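Local coordinates for putative enoyl-CoA hydratase (PDB 3G64), which probably acts on coenzyme A thioesters as an enoyl-CoA hydratase or a related enzyme of the crotonase family, at residues 63-77 with 114-128. Numbering follows the deposited sequence.
Sequences RALVLAGEGRGFCSG and FPVIAALHGVAAGAG
C75 O is gripped from 114-128 by A125 N at 2.9 Å, with a CA-H...O contact from A124 CA, while C75 N donates to V123 O at 3.0 Å. This one bridge is shifted by two residues from the parallel pairing of strands 64-69 and 116-120, where L65 N, I117 N, L67 N and A119 N donate in alternation; L67 N to I117 O, 2.7 Å at 171°, is nearly straight.

Between the two pairings H121 replaces a backbone donor with its side chain. Its CG stands between backbone N and carbonyl carbon (chi1 57°), turning the ring back toward 63-77, where NE2 gives its hydrogen to G69 O at 2.8 Å. The acceptor lies only 3° out of the imidazole plane, although the donor is tilted from the carbonyl plane. F74 N sits above one face of this imidazole, toward its rim.

F74 packs alongside: with CG anti to backbone N, its ring receives L120 CD2 over the centre of one face, a CH-pi contact 3.6 Å from the centroid, while G128 O comes to its edge. At the start of the paired strands, L65 CB meets F114 CE1 at 3.7 Å, and both side chains pack on L56 of helix 43-58.

As in crotonase relatives, the loop after strand 64-69 and the start of helix 127-134 probably supply the two NH groups of the oxyanion hole. The C75 bonds join that loop to strand 123-125, just before the helix, the H121 bond joins the turn preceding strand 123-125 to the end of strand 64-69, and a glycerol beside H121 is consistent with a nearby pocket.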
loop_
_atom_site.group_PDB
_atom_site.type_symbol
_atom_site.label_atom_id
_atom_site.label_comp_id
_atom_site.label_asym_id
_atom_site.label_seq_id
_atom_site.Cartn_x
_atom_site.Cartn_y
_atom_site.Cartn_z
ATOM N N ARG A 63 -24.936 11.845 -8.436
ATOM C CA ARG A 63 -24.208 11.945 -7.186
ATOM C C ARG A 63 -23.712 10.586 -6.741
ATOM O O ARG A 63 -23.015 10.488 -5.747
ATOM C CB ARG A 63 -25.090 12.592 -6.089
ATOM C CG ARG A 63 -25.592 13.993 -6.450
ATOM C CD ARG A 63 -26.319 14.741 -5.302
ATOM N NE ARG A 63 -27.485 14.051 -4.736
ATOM C CZ ARG A 63 -28.705 14.006 -5.281
ATOM N NH1 ARG A 63 -28.959 14.595 -6.441
ATOM N NH2 ARG A 63 -29.679 13.351 -4.659
ATOM N N ALA A 64 -24.069 9.537 -7.482
ATOM C CA ALA A 64 -23.572 8.184 -7.213
ATOM C C ALA A 64 -23.888 7.301 -8.399
ATOM O O ALA A 64 -24.880 7.509 -9.111
ATOM C CB ALA A 64 -24.210 7.585 -5.953
ATOM N N LEU A 65 -23.061 6.286 -8.603
ATOM C CA LEU A 65 -23.311 5.347 -9.682
ATOM C C LEU A 65 -23.097 3.918 -9.201
ATOM O O LEU A 65 -22.079 3.587 -8.558
ATOM C CB LEU A 65 -22.427 5.691 -10.903
ATOM C CG LEU A 65 -22.599 4.798 -12.147
ATOM C CD1 LEU A 65 -22.222 5.562 -13.412
ATOM C CD2 LEU A 65 -21.783 3.528 -12.030
ATOM N N VAL A 66 -24.076 3.078 -9.500
ATOM C CA VAL A 66 -24.001 1.646 -9.236
ATOM C C VAL A 66 -23.719 0.924 -10.539
ATOM O O VAL A 66 -24.381 1.162 -11.564
ATOM C CB VAL A 66 -25.315 1.105 -8.646
ATOM C CG1 VAL A 66 -25.238 -0.420 -8.461
ATOM C CG2 VAL A 66 -25.644 1.804 -7.320
ATOM N N LEU A 67 -22.716 0.057 -10.508
ATOM C CA LEU A 67 -22.400 -0.790 -11.646
ATOM C C LEU A 67 -22.860 -2.217 -11.292
ATOM O O LEU A 67 -22.430 -2.792 -10.306
ATOM C CB LEU A 67 -20.886 -0.734 -11.927
ATOM C CG LEU A 67 -20.267 -1.551 -13.082
ATOM C CD1 LEU A 67 -20.969 -1.271 -14.399
ATOM C CD2 LEU A 67 -18.733 -1.276 -13.234
ATOM N N ALA A 68 -23.740 -2.777 -12.100
ATOM C CA ALA A 68 -24.351 -4.072 -11.787
ATOM C C ALA A 68 -24.361 -5.004 -12.998
ATOM O O ALA A 68 -24.139 -4.564 -14.125
ATOM C CB ALA A 68 -25.744 -3.868 -11.271
ATOM N N GLY A 69 -24.617 -6.287 -12.743
ATOM C CA GLY A 69 -24.770 -7.300 -13.780
ATOM C C GLY A 69 -25.932 -8.242 -13.444
ATOM O O GLY A 69 -26.073 -8.662 -12.299
ATOM N N GLU A 70 -26.771 -8.570 -14.421
ATOM C CA GLU A 70 -27.854 -9.535 -14.159
ATOM C C GLU A 70 -27.455 -10.958 -14.531
ATOM O O GLU A 70 -26.439 -11.167 -15.208
ATOM C CB GLU A 70 -29.148 -9.124 -14.855
ATOM C CG GLU A 70 -29.886 -8.049 -14.084
ATOM C CD GLU A 70 -31.022 -7.410 -14.867
ATOM O OE1 GLU A 70 -31.241 -7.791 -16.042
ATOM O OE2 GLU A 70 -31.686 -6.515 -14.294
ATOM N N GLY A 71 -28.242 -11.934 -14.076
ATOM C CA GLY A 71 -27.969 -13.328 -14.364
ATOM C C GLY A 71 -27.163 -14.014 -13.281
ATOM O O GLY A 71 -27.230 -13.642 -12.123
ATOM N N ARG A 72 -26.388 -15.016 -13.674
ATOM C CA ARG A 72 -25.648 -15.855 -12.732
ATOM C C ARG A 72 -24.383 -15.196 -12.151
ATOM O O ARG A 72 -23.765 -15.737 -11.235
ATOM C CB ARG A 72 -25.239 -17.175 -13.408
ATOM C CG ARG A 72 -26.414 -18.004 -13.965
ATOM C CD ARG A 72 -25.927 -19.231 -14.765
ATOM N NE ARG A 72 -25.096 -18.878 -15.921
ATOM C CZ ARG A 72 -25.552 -18.708 -17.163
ATOM N NH1 ARG A 72 -26.842 -18.858 -17.439
ATOM N NH2 ARG A 72 -24.715 -18.386 -18.138
ATOM N N GLY A 73 -23.970 -14.059 -12.699
ATOM C CA GLY A 73 -22.799 -13.390 -12.169
ATOM C C GLY A 73 -22.591 -11.967 -12.658
ATOM O O GLY A 73 -23.271 -11.467 -13.556
ATOM N N PHE A 74 -21.613 -11.310 -12.054
ATOM C CA PHE A 74 -21.378 -9.911 -12.333
ATOM C C PHE A 74 -20.853 -9.699 -13.759
ATOM O O PHE A 74 -21.511 -9.044 -14.569
ATOM C CB PHE A 74 -20.420 -9.324 -11.295
ATOM C CG PHE A 74 -20.055 -7.896 -11.559
ATOM C CD1 PHE A 74 -20.982 -6.882 -11.356
ATOM C CD2 PHE A 74 -18.779 -7.562 -12.000
ATOM C CE1 PHE A 74 -20.635 -5.550 -11.573
ATOM C CE2 PHE A 74 -18.423 -6.234 -12.228
ATOM C CZ PHE A 74 -19.347 -5.231 -12.017
ATOM N N CYS A 75 -19.680 -10.257 -14.066
ATOM C CA CYS A 75 -19.074 -10.053 -15.395
ATOM C C CYS A 75 -17.904 -11.014 -15.560
ATOM O O CYS A 75 -16.978 -11.008 -14.741
ATOM C CB CYS A 75 -18.541 -8.611 -15.522
ATOM S SG CYS A 75 -17.841 -8.224 -17.206
ATOM N N SER A 76 -17.938 -11.824 -16.608
ATOM C CA SER A 76 -16.867 -12.779 -16.895
ATOM C C SER A 76 -15.682 -12.178 -17.660
ATOM O O SER A 76 -14.719 -12.873 -17.954
ATOM C CB SER A 76 -17.429 -13.947 -17.709
ATOM O OG SER A 76 -17.921 -13.453 -18.958
ATOM N N GLY A 77 -15.754 -10.895 -17.984
ATOM C CA GLY A 77 -14.675 -10.254 -18.714
ATOM C C GLY A 77 -14.958 -10.072 -20.183
ATOM O O GLY A 77 -16.116 -10.097 -20.624
ATOM N N PHE A 114 -18.027 11.423 -8.675
ATOM C CA PHE A 114 -19.060 10.795 -7.845
ATOM C C PHE A 114 -18.573 9.407 -7.551
ATOM O O PHE A 114 -17.824 8.832 -8.341
ATOM C CB PHE A 114 -20.433 10.724 -8.538
ATOM C CG PHE A 114 -20.378 10.320 -9.993
ATOM C CD1 PHE A 114 -20.301 8.981 -10.358
ATOM C CD2 PHE A 114 -20.410 11.290 -10.997
ATOM C CE1 PHE A 114 -20.242 8.610 -11.708
ATOM C CE2 PHE A 114 -20.353 10.944 -12.336
ATOM C CZ PHE A 114 -20.265 9.589 -12.701
ATOM N N PRO A 115 -18.994 8.861 -6.408
ATOM C CA PRO A 115 -18.642 7.499 -6.008
ATOM C C PRO A 115 -19.271 6.461 -6.938
ATOM O O PRO A 115 -20.426 6.589 -7.384
ATOM C CB PRO A 115 -19.259 7.344 -4.591
ATOM C CG PRO A 115 -20.030 8.588 -4.327
ATOM C CD PRO A 115 -19.881 9.553 -5.454
ATOM N N VAL A 116 -18.495 5.426 -7.212
ATOM C CA VAL A 116 -18.957 4.321 -8.026
ATOM C C VAL A 116 -18.999 3.091 -7.139
ATOM O O VAL A 116 -18.047 2.827 -6.390
ATOM C CB VAL A 116 -17.999 4.112 -9.228
ATOM C CG1 VAL A 116 -18.337 2.815 -9.982
ATOM C CG2 VAL A 116 -18.061 5.336 -10.148
ATOM N N ILE A 117 -20.110 2.357 -7.201
ATOM C CA ILE A 117 -20.316 1.188 -6.359
ATOM C C ILE A 117 -20.537 -0.048 -7.249
ATOM O O ILE A 117 -21.414 -0.047 -8.115
ATOM C CB ILE A 117 -21.573 1.415 -5.475
ATOM C CG1 ILE A 117 -21.370 2.671 -4.620
ATOM C CG2 ILE A 117 -21.933 0.152 -4.662
ATOM C CD1 ILE A 117 -22.633 3.445 -4.407
ATOM N N ALA A 118 -19.734 -1.089 -7.060
ATOM C CA ALA A 118 -19.945 -2.340 -7.805
ATOM C C ALA A 118 -20.768 -3.319 -6.981
ATOM O O ALA A 118 -20.413 -3.640 -5.831
ATOM C CB ALA A 118 -18.605 -2.968 -8.217
ATOM N N ALA A 119 -21.884 -3.764 -7.554
ATOM C CA ALA A 119 -22.790 -4.695 -6.877
ATOM C C ALA A 119 -22.397 -6.093 -7.332
ATOM O O ALA A 119 -22.713 -6.490 -8.461
ATOM C CB ALA A 119 -24.259 -4.393 -7.280
ATOM N N LEU A 120 -21.690 -6.834 -6.483
ATOM C CA LEU A 120 -21.035 -8.071 -6.929
ATOM C C LEU A 120 -21.712 -9.352 -6.450
ATOM O O LEU A 120 -22.181 -9.431 -5.313
ATOM C CB LEU A 120 -19.578 -8.108 -6.453
ATOM C CG LEU A 120 -18.656 -6.933 -6.837
ATOM C CD1 LEU A 120 -17.308 -7.163 -6.198
ATOM C CD2 LEU A 120 -18.524 -6.878 -8.345
ATOM N N HIS A 121 -21.681 -10.365 -7.312
ATOM C CA HIS A 121 -22.206 -11.703 -7.010
ATOM C C HIS A 121 -21.662 -12.609 -8.114
ATOM O O HIS A 121 -21.343 -12.121 -9.213
ATOM C CB HIS A 121 -23.737 -11.704 -7.035
ATOM C CG HIS A 121 -24.312 -11.231 -8.336
ATOM N ND1 HIS A 121 -24.755 -12.096 -9.316
ATOM C CD2 HIS A 121 -24.481 -9.980 -8.833
ATOM C CE1 HIS A 121 -25.178 -11.400 -10.355
ATOM N NE2 HIS A 121 -25.017 -10.113 -10.091
ATOM N N GLY A 122 -21.533 -13.903 -7.816
ATOM C CA GLY A 122 -20.962 -14.865 -8.738
ATOM C C GLY A 122 -19.643 -14.354 -9.327
ATOM O O GLY A 122 -18.894 -13.645 -8.651
ATOM N N VAL A 123 -19.366 -14.703 -10.585
ATOM C CA VAL A 123 -18.052 -14.437 -11.173
ATOM C C VAL A 123 -17.831 -12.962 -11.522
ATOM O O VAL A 123 -18.702 -12.304 -12.114
ATOM C CB VAL A 123 -17.772 -15.335 -12.405
ATOM C CG1 VAL A 123 -18.884 -15.230 -13.389
ATOM C CG2 VAL A 123 -16.488 -14.921 -13.102
ATOM N N ALA A 124 -16.663 -12.457 -11.123
ATOM C CA ALA A 124 -16.116 -11.210 -11.653
ATOM C C ALA A 124 -14.691 -11.516 -12.091
ATOM O O ALA A 124 -13.769 -11.581 -11.268
ATOM C CB ALA A 124 -16.132 -10.109 -10.568
ATOM N N ALA A 125 -14.520 -11.728 -13.387
ATOM C CA ALA A 125 -13.291 -12.267 -13.921
ATOM C C ALA A 125 -12.729 -11.317 -14.965
ATOM O O ALA A 125 -13.484 -10.635 -15.681
ATOM C CB ALA A 125 -13.561 -13.653 -14.560
ATOM N N GLY A 126 -11.408 -11.283 -15.072
ATOM C CA GLY A 126 -10.794 -10.529 -16.146
ATOM C C GLY A 126 -11.180 -9.073 -16.037
ATOM O O GLY A 126 -11.091 -8.510 -14.960
ATOM N N ALA A 127 -11.629 -8.459 -17.134
ATOM C CA ALA A 127 -12.061 -7.049 -17.076
ATOM C C ALA A 127 -13.130 -6.827 -16.020
ATOM O O ALA A 127 -13.188 -5.758 -15.406
ATOM C CB ALA A 127 -12.559 -6.565 -18.454
ATOM N N GLY A 128 -13.961 -7.845 -15.771
ATOM C CA GLY A 128 -14.991 -7.735 -14.737
ATOM C C GLY A 128 -14.411 -7.506 -13.344
ATOM O O GLY A 128 -14.901 -6.693 -12.555
HETATM O O HOH W 1 -25.161 -6.912 -9.804
HETATM O O HOH W 2 -21.168 -16.632 -11.820
HETATM O O HOH W 3 -25.507 -14.425 -8.871
#